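PDB 5U22: N2152 from Neocallimastix frontalis, which probably hydrolyses glycosidic bonds of rare arabinosyl substrates, as a polyspecific family 39 glycoside hydrolase. Local coordinates for residues Asn50-Tyr55 against Gly287-Leu292; Lys56-Pro61 against Ser291-Asp296; Gly82-Val87 against Arg125-Asp130. One frame throughout, in Å; residues are numbered along the deposited sequence.

Interaction 1: Asn50-Tyr55 against Gly287-Leu292; sequences NVPKDY and GRLGSL
The ring of P52 wedges against the loop that carries G287 and L289, laying two of its carbons on a backbone carbonyl. CD comes to 3.3 Å from G287 O, and CG of the same ring is 3.5 Å from that oxygen. The proline nitrogen is also near, but with no hydrogen to share it makes only a van der Waals contact. V51 adds its CG1 branch from the neighbouring position. That methyl stands anti to the backbone N (chi1 -171°), and the torsion brings it to 3.5 Å from G287 O. One oxygen is thus touched by carbon from two consecutive residues, and the peptide that joins these two, V51 and P52, is cis. G287, with no side chain, lets the loop come close to V51, the two CA atoms 4.9 Å apart. On the same side of the proline ring as the carbonyl oxygen, but out beyond the CG corner, L289 crosses it obliquely, its CD1 3.9 Å from P52 CG. No hydrogen bond joins the two segments; they meet by van der Waals contact. The hydrogen bonds lie around the contact: P52 O accepts from R90 NH2, while the backbones of G287 and L289 pair with Y45 and G46. This is a buried join between two loops of a TIM barrel, one leading into helix 55-58 and the other following the last strand of the parallel sheet, 275-278, with the cis-proline P52 of the first packed against the second.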
loop_
_atom_site.group_PDB
_atom_site.type_symbol
_atom_site.label_atom_id
_atom_site.label_comp_id
_atom_site.label_asym_id
_atom_site.label_seq_id
_atom_site.Cartn_x
_atom_site.Cartn_y
_atom_site.Cartn_z
ATOM N N ASN A 50 -16.929 13.006 0.093
ATOM C CA ASN A 50 -17.004 13.842 -1.102
ATOM C C ASN A 50 -15.669 14.504 -1.436
ATOM O O ASN A 50 -15.652 15.545 -2.105
ATOM C CB ASN A 50 -18.111 14.904 -0.952
ATOM C CG ASN A 50 -18.626 15.409 -2.297
ATOM O OD1 ASN A 50 -18.703 14.651 -3.264
ATOM N ND2 ASN A 50 -18.975 16.692 -2.361
ATOM N N VAL A 51 -14.554 13.942 -0.974
ATOM C CA VAL A 51 -13.229 14.364 -1.414
ATOM C C VAL A 51 -12.462 13.093 -1.740
ATOM O O VAL A 51 -12.467 12.159 -0.939
ATOM C CB VAL A 51 -12.481 15.197 -0.360
ATOM C CG1 VAL A 51 -11.199 15.785 -0.965
ATOM C CG2 VAL A 51 -13.374 16.318 0.204
ATOM N N PRO A 52 -11.838 13.025 -2.932
ATOM C CA PRO A 52 -11.910 14.001 -4.024
ATOM C C PRO A 52 -13.332 14.090 -4.545
ATOM O O PRO A 52 -14.060 13.104 -4.488
ATOM C CB PRO A 52 -10.983 13.415 -5.104
ATOM C CG PRO A 52 -10.169 12.361 -4.417
ATOM C CD PRO A 52 -11.035 11.850 -3.298
ATOM N N LYS A 53 -13.729 15.262 -5.030
ATOM C CA LYS A 53 -15.069 15.401 -5.586
ATOM C C LYS A 53 -15.191 14.639 -6.902
ATOM O O LYS A 53 -16.192 13.948 -7.146
ATOM C CB LYS A 53 -15.377 16.890 -5.772
ATOM C CG LYS A 53 -16.785 17.329 -5.456
ATOM C CD LYS A 53 -16.924 18.852 -5.622
ATOM C CE LYS A 53 -16.614 19.595 -4.329
ATOM N NZ LYS A 53 -16.856 21.072 -4.427
ATOM N N ASP A 54 -14.168 14.732 -7.749
ATOM C CA ASP A 54 -14.207 14.179 -9.100
ATOM C C ASP A 54 -13.654 12.763 -9.058
ATOM O O ASP A 54 -12.461 12.541 -9.265
ATOM C CB ASP A 54 -13.409 15.075 -10.042
ATOM C CG ASP A 54 -13.476 14.633 -11.489
ATOM O OD1 ASP A 54 -13.910 13.495 -11.767
ATOM O OD2 ASP A 54 -13.044 15.428 -12.356
ATOM N N TYR A 55 -14.538 11.791 -8.808
ATOM C CA TYR A 55 -14.105 10.397 -8.743
ATOM C C TYR A 55 -13.514 9.943 -10.074
ATOM O O TYR A 55 -12.477 9.279 -10.102
ATOM C CB TYR A 55 -15.269 9.481 -8.342
ATOM C CG TYR A 55 -14.821 8.059 -8.016
ATOM C CD1 TYR A 55 -14.539 7.142 -9.025
ATOM C CD2 TYR A 55 -14.663 7.644 -6.700
ATOM C CE1 TYR A 55 -14.117 5.856 -8.736
ATOM C CE2 TYR A 55 -14.250 6.366 -6.402
ATOM C CZ TYR A 55 -13.974 5.478 -7.419
ATOM O OH TYR A 55 -13.554 4.212 -7.115
ATOM N N GLY A 287 -8.778 12.792 2.305
ATOM C CA GLY A 287 -9.347 12.680 0.978
ATOM C C GLY A 287 -8.384 12.984 -0.144
ATOM O O GLY A 287 -8.817 13.203 -1.282
ATOM N N ARG A 288 -7.080 12.983 0.125
ATOM C CA ARG A 288 -6.106 13.305 -0.913
ATOM C C ARG A 288 -5.329 12.081 -1.382
ATOM O O ARG A 288 -4.218 12.219 -1.907
ATOM C CB ARG A 288 -5.167 14.408 -0.427
ATOM C CG ARG A 288 -5.910 15.714 -0.280
ATOM C CD ARG A 288 -4.983 16.889 -0.054
ATOM N NE ARG A 288 -5.748 18.124 0.120
ATOM C CZ ARG A 288 -5.190 19.279 0.465
ATOM N NH1 ARG A 288 -3.881 19.335 0.657
ATOM N NH2 ARG A 288 -5.936 20.369 0.615
ATOM N N LEU A 289 -5.898 10.888 -1.196
ATOM C CA LEU A 289 -5.421 9.652 -1.799
ATOM C C LEU A 289 -4.032 9.257 -1.308
ATOM O O LEU A 289 -3.360 8.443 -1.943
ATOM C CB LEU A 289 -5.459 9.766 -3.334
ATOM C CG LEU A 289 -6.897 9.926 -3.849
ATOM C CD1 LEU A 289 -6.958 10.301 -5.335
ATOM C CD2 LEU A 289 -7.672 8.648 -3.599
ATOM N N GLY A 290 -3.614 9.781 -0.152
ATOM C CA GLY A 290 -2.297 9.516 0.395
ATOM C C GLY A 290 -1.307 10.588 -0.017
ATOM O O GLY A 290 -0.166 10.289 -0.379
ATOM N N SER A 291 -1.747 11.847 0.050
ATOM C CA SER A 291 -0.978 12.993 -0.433
ATOM C C SER A 291 -0.579 12.821 -1.893
ATOM O O SER A 291 0.439 13.344 -2.342
ATOM C CB SER A 291 0.253 13.256 0.445
ATOM O OG SER A 291 -0.146 13.649 1.751
ATOM N N LEU A 292 -1.375 12.071 -2.650
ATOM C CA LEU A 292 -1.175 12.035 -4.091
ATOM C C LEU A 292 -1.745 13.267 -4.763
ATOM O O LEU A 292 -1.314 13.610 -5.873
ATOM C CB LEU A 292 -1.807 10.782 -4.706
ATOM C CG LEU A 292 -0.988 9.486 -4.696
ATOM C CD1 LEU A 292 -0.140 9.347 -3.460
ATOM C CD2 LEU A 292 -1.881 8.254 -4.904
#

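Interaction 2: Lys56-Pro61 against Ser291-Asp296; sequences KSLVAP and SLLASD
L58 and L293 meet through one methyl each, CD1 to CD1 at 4.2 Å, with the two side chains crossing at a slant. Both CB atoms are directed across the gap, and both leucines are extended in the same way: CG lies anti to the carbonyl carbon (chi1 -58° in L58, -56° in L293), which sends the branched ends out to meet halfway. The backbones stay well apart, 8.4 Å between the CA atoms of L58 and L293, and the leucines span that distance. L58 CD1 also lies 4.4 Å from D296 O, a loose approach at the edge of the contact. No polar bond crosses.

Outward from this pair, P52 touches both leucines and so closes one flank of the apolar cluster, while W303 packs on L293. The same tryptophan donates from NE1 to L58 O, tying helix 55-58 to helix 301-310. On the loop side, the CB of D296 points away from 56-61, and its OD1 forms a salt bridge with R288 NE; S295 OG hydrogen-bonds to T297 N, further along the same loop.

In the fold, helix 55-58 and the loop after strand 275-278 are thereby drawn together beside helix 301-310. That helix touches both sides of the contact: W303 meets L293 and also P61, in the 3-10 segment just after helix 55-58, while Y306 meets L292.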
loop_
_atom_site.group_PDB
_atom_site.type_symbol
_atom_site.label_atom_id
_atom_site.label_comp_id
_atom_site.label_asym_id
_atom_site.label_seq_id
_atom_site.Cartn_x
_atom_site.Cartn_y
_atom_site.Cartn_z
ATOM N N LYS A 56 -14.159 10.304 -11.188
ATOM C CA LYS A 56 -13.757 9.755 -12.476
ATOM C C LYS A 56 -12.379 10.232 -12.912
ATOM O O LYS A 56 -11.665 9.490 -13.602
ATOM C CB LYS A 56 -14.791 10.108 -13.547
ATOM C CG LYS A 56 -16.185 9.547 -13.269
ATOM C CD LYS A 56 -17.158 9.861 -14.417
ATOM C CE LYS A 56 -18.567 9.395 -14.090
ATOM N NZ LYS A 56 -18.637 7.922 -13.954
ATOM N N SER A 57 -12.003 11.468 -12.566
ATOM C CA SER A 57 -10.711 11.995 -12.987
ATOM C C SER A 57 -9.591 11.654 -12.022
ATOM O O SER A 57 -8.449 11.466 -12.459
ATOM C CB SER A 57 -10.752 13.518 -13.138
ATOM O OG SER A 57 -11.703 13.918 -14.101
ATOM N N LEU A 58 -9.895 11.580 -10.728
ATOM C CA LEU A 58 -8.870 11.514 -9.699
ATOM C C LEU A 58 -8.746 10.158 -9.013
ATOM O O LEU A 58 -7.652 9.817 -8.572
ATOM C CB LEU A 58 -9.128 12.605 -8.648
ATOM C CG LEU A 58 -9.150 14.034 -9.214
ATOM C CD1 LEU A 58 -9.444 15.057 -8.116
ATOM C CD2 LEU A 58 -7.844 14.360 -9.915
ATOM N N VAL A 59 -9.815 9.367 -8.929
ATOM C CA VAL A 59 -9.755 8.079 -8.240
ATOM C C VAL A 59 -9.745 6.938 -9.244
ATOM O O VAL A 59 -8.843 6.090 -9.236
ATOM C CB VAL A 59 -10.932 7.926 -7.260
ATOM C CG1 VAL A 59 -10.826 6.614 -6.509
ATOM C CG2 VAL A 59 -10.989 9.113 -6.297
ATOM N N ALA A 60 -10.759 6.905 -10.101
ATOM C CA ALA A 60 -10.879 5.836 -11.089
ATOM C C ALA A 60 -9.599 5.563 -11.878
ATOM O O ALA A 60 -9.289 4.377 -12.095
ATOM C CB ALA A 60 -12.036 6.156 -12.053
ATOM N N PRO A 61 -8.832 6.560 -12.333
ATOM C CA PRO A 61 -7.651 6.249 -13.159
ATOM C C PRO A 61 -6.539 5.542 -12.422
ATOM O O PRO A 61 -5.612 5.044 -13.075
ATOM C CB PRO A 61 -7.182 7.626 -13.636
ATOM C CG PRO A 61 -8.414 8.474 -13.562
ATOM C CD PRO A 61 -9.081 8.014 -12.306
ATOM N N SER A 291 -1.747 11.847 0.050
ATOM C CA SER A 291 -0.978 12.993 -0.433
ATOM C C SER A 291 -0.579 12.821 -1.893
ATOM O O SER A 291 0.439 13.344 -2.342
ATOM C CB SER A 291 0.253 13.256 0.445
ATOM O OG SER A 291 -0.146 13.649 1.751
ATOM N N LEU A 292 -1.375 12.071 -2.650
ATOM C CA LEU A 292 -1.175 12.035 -4.091
ATOM C C LEU A 292 -1.745 13.267 -4.763
ATOM O O LEU A 292 -1.314 13.610 -5.873
ATOM C CB LEU A 292 -1.807 10.782 -4.706
ATOM C CG LEU A 292 -0.988 9.486 -4.696
ATOM C CD1 LEU A 292 -0.140 9.347 -3.460
ATOM C CD2 LEU A 292 -1.881 8.254 -4.904
ATOM N N LEU A 293 -2.706 13.921 -4.118
ATOM C CA LEU A 293 -3.245 15.189 -4.575
ATOM C C LEU A 293 -2.580 16.322 -3.808
ATOM O O LEU A 293 -2.348 16.222 -2.595
ATOM C CB LEU A 293 -4.761 15.253 -4.373
ATOM C CG LEU A 293 -5.587 14.145 -5.021
ATOM C CD1 LEU A 293 -7.079 14.375 -4.755
ATOM C CD2 LEU A 293 -5.312 14.088 -6.517
ATOM N N ALA A 294 -2.256 17.393 -4.534
ATOM C CA ALA A 294 -1.613 18.557 -3.952
ATOM C C ALA A 294 -2.606 19.428 -3.206
ATOM O O ALA A 294 -2.210 20.188 -2.310
ATOM C CB ALA A 294 -0.931 19.368 -5.058
ATOM N N SER A 295 -3.877 19.342 -3.587
ATOM C CA SER A 295 -4.979 20.018 -2.929
ATOM C C SER A 295 -6.164 19.076 -2.998
ATOM O O SER A 295 -6.048 17.953 -3.496
ATOM C CB SER A 295 -5.293 21.355 -3.604
ATOM O OG SER A 295 -5.871 21.126 -4.871
ATOM N N ASP A 296 -7.326 19.534 -2.532
ATOM C CA ASP A 296 -8.518 18.706 -2.685
ATOM C C ASP A 296 -8.868 18.448 -4.147
ATOM O O ASP A 296 -9.520 17.444 -4.444
ATOM C CB ASP A 296 -9.703 19.353 -1.964
ATOM C CG ASP A 296 -9.622 19.182 -0.466
ATOM O OD1 ASP A 296 -8.516 18.878 0.028
ATOM O OD2 ASP A 296 -10.660 19.348 0.217
#

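Interaction 3: Gly82-Val87 against Arg125-Asp130; sequences GDVIKV and RSFIND
Two helices on the outside of the TIM barrel, 84-91 and 117-134, pack here through the first turn of one and the middle of the other, and F127 is the side chain that meets both V84 and I85. V84 CG1 lies 3.6 Å from F127 CE1 and 3.8 Å from F127 CZ, the two side chains crossing at about a right angle. I85 runs past the ring in the opposite direction, with its CG1 4.1 Å from F127 CE1. The ring reaches both because CG of F127 stands anti to the backbone N (chi1 168°), carrying CE1 and CZ to the start of the other helix. Further out, I85 CD1 rests on the backbone of D130, 3.7 Å from D130 C, and is 3.8 Å from D130 CB.

The acid's carboxylate makes its salt bridge elsewhere, from OD2 to R72. D83 occupies the N-cap of helix 84-91: its OD1 accepts from K86 N at 2.9 Å, a bond of 163° at the hydrogen that uses the anti lone pair. This cap holds the helix start at V84 and I85, the two residues that meet F127. Towards the barrel interior, V84 and F127 both touch I101 of strand 98-102. The contact is therefore the side-by-side packing of successive outer helices over the parallel strand between them, as in the (beta/alpha)8, or TIM, barrel.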
loop_
_atom_site.group_PDB
_atom_site.type_symbol
_atom_site.label_atom_id
_atom_site.label_comp_id
_atom_site.label_asym_id
_atom_site.label_seq_id
_atom_site.Cartn_x
_atom_site.Cartn_y
_atom_site.Cartn_z
ATOM N N GLY A 82 -15.108 10.239 6.618
ATOM C CA GLY A 82 -14.533 9.004 6.123
ATOM C C GLY A 82 -15.389 7.764 6.227
ATOM O O GLY A 82 -14.853 6.661 6.067
ATOM N N ASP A 83 -16.691 7.901 6.474
ATOM C CA ASP A 83 -17.548 6.750 6.746
ATOM C C ASP A 83 -17.322 5.641 5.726
ATOM O O ASP A 83 -17.456 5.856 4.520
ATOM C CB ASP A 83 -19.010 7.187 6.742
ATOM C CG ASP A 83 -19.962 6.035 7.006
ATOM O OD1 ASP A 83 -20.344 5.353 6.033
ATOM O OD2 ASP A 83 -20.337 5.826 8.179
ATOM N N VAL A 84 -16.977 4.448 6.221
ATOM C CA VAL A 84 -16.542 3.381 5.326
ATOM C C VAL A 84 -17.686 2.878 4.460
ATOM O O VAL A 84 -17.456 2.429 3.334
ATOM C CB VAL A 84 -15.904 2.232 6.126
ATOM C CG1 VAL A 84 -16.966 1.495 6.975
ATOM C CG2 VAL A 84 -15.148 1.264 5.183
ATOM N N ILE A 85 -18.929 2.942 4.943
ATOM C CA ILE A 85 -20.029 2.488 4.098
ATOM C C ILE A 85 -20.223 3.440 2.924
ATOM O O ILE A 85 -20.434 3.003 1.784
ATOM C CB ILE A 85 -21.318 2.311 4.924
ATOM C CG1 ILE A 85 -21.152 1.119 5.874
ATOM C CG2 ILE A 85 -22.506 2.086 3.992
ATOM C CD1 ILE A 85 -22.346 0.843 6.755
ATOM N N LYS A 86 -20.140 4.751 3.178
ATOM C CA LYS A 86 -20.178 5.724 2.091
ATOM C C LYS A 86 -18.975 5.574 1.169
ATOM O O LYS A 86 -19.098 5.733 -0.051
ATOM C CB LYS A 86 -20.238 7.153 2.641
ATOM C CG LYS A 86 -21.492 7.496 3.458
ATOM C CD LYS A 86 -22.755 6.808 2.917
ATOM C CE LYS A 86 -23.282 7.438 1.633
ATOM N NZ LYS A 86 -23.842 6.408 0.697
ATOM N N VAL A 87 -17.799 5.280 1.727
ATOM C CA VAL A 87 -16.611 5.140 0.886
ATOM C C VAL A 87 -16.727 3.896 0.016
ATOM O O VAL A 87 -16.421 3.925 -1.187
ATOM C CB VAL A 87 -15.344 5.113 1.760
ATOM C CG1 VAL A 87 -14.121 4.729 0.931
ATOM C CG2 VAL A 87 -15.136 6.468 2.416
ATOM N N ARG A 125 -21.864 -3.926 17.019
ATOM C CA ARG A 125 -23.097 -4.562 16.550
ATOM C C ARG A 125 -23.906 -3.617 15.676
ATOM O O ARG A 125 -24.445 -4.021 14.641
ATOM C CB ARG A 125 -23.959 -5.019 17.723
ATOM C CG ARG A 125 -23.461 -6.223 18.467
ATOM C CD ARG A 125 -24.430 -6.527 19.618
ATOM N NE ARG A 125 -23.895 -7.536 20.516
ATOM C CZ ARG A 125 -23.888 -8.833 20.238
ATOM N NH1 ARG A 125 -24.368 -9.264 19.081
ATOM N NH2 ARG A 125 -23.396 -9.700 21.108
ATOM N N SER A 126 -24.042 -2.361 16.107
ATOM C CA SER A 126 -24.752 -1.379 15.295
ATOM C C SER A 126 -24.070 -1.183 13.947
ATOM O O SER A 126 -24.748 -1.090 12.916
ATOM C CB SER A 126 -24.857 -0.048 16.038
ATOM O OG SER A 126 -25.429 0.942 15.202
ATOM N N PHE A 127 -22.730 -1.143 13.923
ATOM C CA PHE A 127 -22.045 -0.986 12.644
ATOM C C PHE A 127 -22.289 -2.193 11.743
ATOM O O PHE A 127 -22.546 -2.043 10.543
ATOM C CB PHE A 127 -20.542 -0.784 12.821
ATOM C CG PHE A 127 -19.801 -0.921 11.527
ATOM C CD1 PHE A 127 -19.860 0.097 10.582
ATOM C CD2 PHE A 127 -19.161 -2.110 11.196
ATOM C CE1 PHE A 127 -19.240 -0.051 9.344
ATOM C CE2 PHE A 127 -18.539 -2.265 9.958
ATOM C CZ PHE A 127 -18.581 -1.235 9.031
ATOM N N ILE A 128 -22.187 -3.403 12.305
ATOM C CA ILE A 128 -22.338 -4.611 11.492
ATOM C C ILE A 128 -23.747 -4.713 10.929
ATOM O O ILE A 128 -23.949 -5.160 9.794
ATOM C CB ILE A 128 -21.960 -5.851 12.313
ATOM C CG1 ILE A 128 -20.461 -5.824 12.598
ATOM C CG2 ILE A 128 -22.304 -7.120 11.556
ATOM C CD1 ILE A 128 -19.612 -5.787 11.343
ATOM N N ASN A 129 -24.744 -4.301 11.706
ATOM C CA ASN A 129 -26.105 -4.236 11.182
ATOM C C ASN A 129 -26.183 -3.317 9.963
ATOM O O ASN A 129 -26.752 -3.686 8.927
ATOM C CB ASN A 129 -27.058 -3.768 12.273
ATOM C CG ASN A 129 -28.457 -3.519 11.751
ATOM O OD1 ASN A 129 -29.212 -4.461 11.494
ATOM N ND2 ASN A 129 -28.817 -2.246 11.596
ATOM N N ASP A 130 -25.610 -2.111 10.069
ATOM C CA ASP A 130 -25.636 -1.182 8.941
ATOM C C ASP A 130 -24.831 -1.717 7.769
ATOM O O ASP A 130 -25.207 -1.517 6.607
ATOM C CB ASP A 130 -25.099 0.185 9.360
ATOM C CG ASP A 130 -25.991 0.878 10.372
ATOM O OD1 ASP A 130 -27.157 0.454 10.530
ATOM O OD2 ASP A 130 -25.535 1.854 11.001
#

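Overall arrangement
Starting from the N terminus, the chain passes strand 31-35 and reaches 50-55 and then 56-61. These adjoining segments meet 287-292 and 291-296, over 200 residues later, so interactions 1 and 2 close two long loops that end on the same stretch. Their centres are 5 Å apart, S291 and L292 belong to both, and the R288–D296 salt bridge ties them together. Interaction 3, joining helices 84-91 and 117-134, closes a much shorter loop that falls wholly within both. Its centre is about 20 Å from that of interaction 1 and about 24 Å from that of interaction 2. The first two contacts link the beginning and end of the barrel domain; the third joins neighbouring helices on its wall.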